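Local coordinates for chemotaxis protein motB (Helicobacter pylori, PDB 3CYP), which probably forms, with MotA, the stator of the flagellar motor and fastens it to the cell wall through this periplasmic peptidoglycan-binding domain, at residues B[55-58]-B[59-62]. Sequence-based numbering, arbitrary orientation.
Sequences FKSH and YELA
S57 caps the start of helix 58-75: its OG accepts the backbone N-H of E60 at 3.0 Å. A chi1 of 69° swings the hydroxyl over the first helical turn, where a short side chain can replace the missing backbone acceptor. E60, three residues after the cap, suits its place because its carboxylate can turn back toward the N-H groups of the loop: CG packs 3.3 Å from S57 OG, and in one of two modelled positions, hence tentatively, OE1 takes the N-H of K56 from above the carboxylate plane. Helical hydrogen bonding begins at once behind the cap, L61 N meeting S57 O at 3.3 Å and A62 N meeting H58 O at 2.8 Å. The tight side of the turn is apolar. L61 CA stands 4.1 Å from the centroid of the F55 ring, almost exactly on the ring normal, a CH-pi contact, while L61 CD1 comes to 3.4 Å from F55 CE1. A flat ring suits this buried place because one face can lie against the helix backbone; T45, at the start of the same loop, packs on L61, and D13, from another loop, on F55. Such a loop-to-helix junction, following strand 38-44, belongs to the OmpA-like fold, the domain by which MotB probably grips peptidoglycan. At H58, histidine's ring N-H can reach back to a loop carbonyl, NE2 hydrogen-bonding T48 O. Toward solvent the packing thins at K56, whose aliphatic stem comes closest to the carboxylate with CB, 3.6 Å from E60 OE2, then carries its amine away, as suits an exposed lysine.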
# COMPACT_ATOMS: atom_id res chain seq x y z
N PHE B 55 18.43 5.19 0.21
CA PHE B 55 17.49 5.58 1.32
C PHE B 55 17.84 7.04 1.36
O PHE B 55 18.72 7.50 2.11
CB PHE B 55 17.45 4.93 2.73
CG PHE B 55 16.48 3.76 2.85
CD1 PHE B 55 16.56 2.89 3.92
CD2 PHE B 55 15.52 3.51 1.87
CE1 PHE B 55 15.69 1.79 4.01
CE2 PHE B 55 14.68 2.43 1.95
CZ PHE B 55 14.76 1.57 3.02
N LYS B 56 17.19 7.76 0.46
CA LYS B 56 17.57 9.12 0.13
C LYS B 56 16.78 10.13 0.94
O LYS B 56 17.12 11.31 0.97
CB LYS B 56 17.44 9.34 -1.38
CG LYS B 56 18.37 8.41 -2.16
CD LYS B 56 18.44 8.71 -3.62
CE LYS B 56 19.47 7.80 -4.30
NZ LYS B 56 19.92 8.32 -5.63
N SER B 57 15.74 9.66 1.63
CA SER B 57 14.98 10.53 2.50
C SER B 57 14.38 9.71 3.63
O SER B 57 14.26 8.51 3.53
CB SER B 57 13.86 11.21 1.74
OG SER B 57 12.87 10.27 1.36
N HIS B 58 13.98 10.40 4.68
CA HIS B 58 13.29 9.74 5.77
C HIS B 58 11.91 9.27 5.27
O HIS B 58 11.38 8.23 5.74
CB HIS B 58 13.15 10.67 6.95
CG HIS B 58 14.45 10.96 7.65
ND1 HIS B 58 15.17 12.11 7.42
CD2 HIS B 58 15.12 10.28 8.61
CE1 HIS B 58 16.25 12.12 8.19
NE2 HIS B 58 16.25 11.02 8.91
N TYR B 59 11.31 10.00 4.33
CA TYR B 59 10.03 9.51 3.76
C TYR B 59 10.19 8.15 3.12
O TYR B 59 9.30 7.29 3.26
CB TYR B 59 9.42 10.50 2.75
CG TYR B 59 8.75 11.67 3.37
CD1 TYR B 59 9.34 12.94 3.28
CD2 TYR B 59 7.54 11.55 4.07
CE1 TYR B 59 8.73 14.06 3.84
CE2 TYR B 59 6.94 12.66 4.64
CZ TYR B 59 7.54 13.91 4.53
OH TYR B 59 6.93 15.00 5.10
N GLU B 60 11.29 7.90 2.41
CA GLU B 60 11.49 6.60 1.76
C GLU B 60 11.70 5.48 2.76
O GLU B 60 11.18 4.37 2.59
CB GLU B 60 12.65 6.62 0.76
CG GLU B 60 12.43 7.56 -0.41
CD GLU B 60 13.72 7.90 -1.11
OE1 GLU B 60 14.56 6.99 -1.21
OE2 GLU B 60 13.88 9.05 -1.57
N LEU B 61 12.49 5.75 3.80
CA LEU B 61 12.68 4.77 4.85
C LEU B 61 11.37 4.48 5.59
O LEU B 61 11.04 3.32 5.82
CB LEU B 61 13.76 5.27 5.83
CG LEU B 61 13.96 4.47 7.14
CD1 LEU B 61 14.32 3.00 6.92
CD2 LEU B 61 14.99 5.21 8.03
N ALA B 62 10.64 5.54 5.94
CA ALA B 62 9.35 5.36 6.66
C ALA B 62 8.37 4.59 5.79
O ALA B 62 7.59 3.75 6.27
CB ALA B 62 8.73 6.65 7.07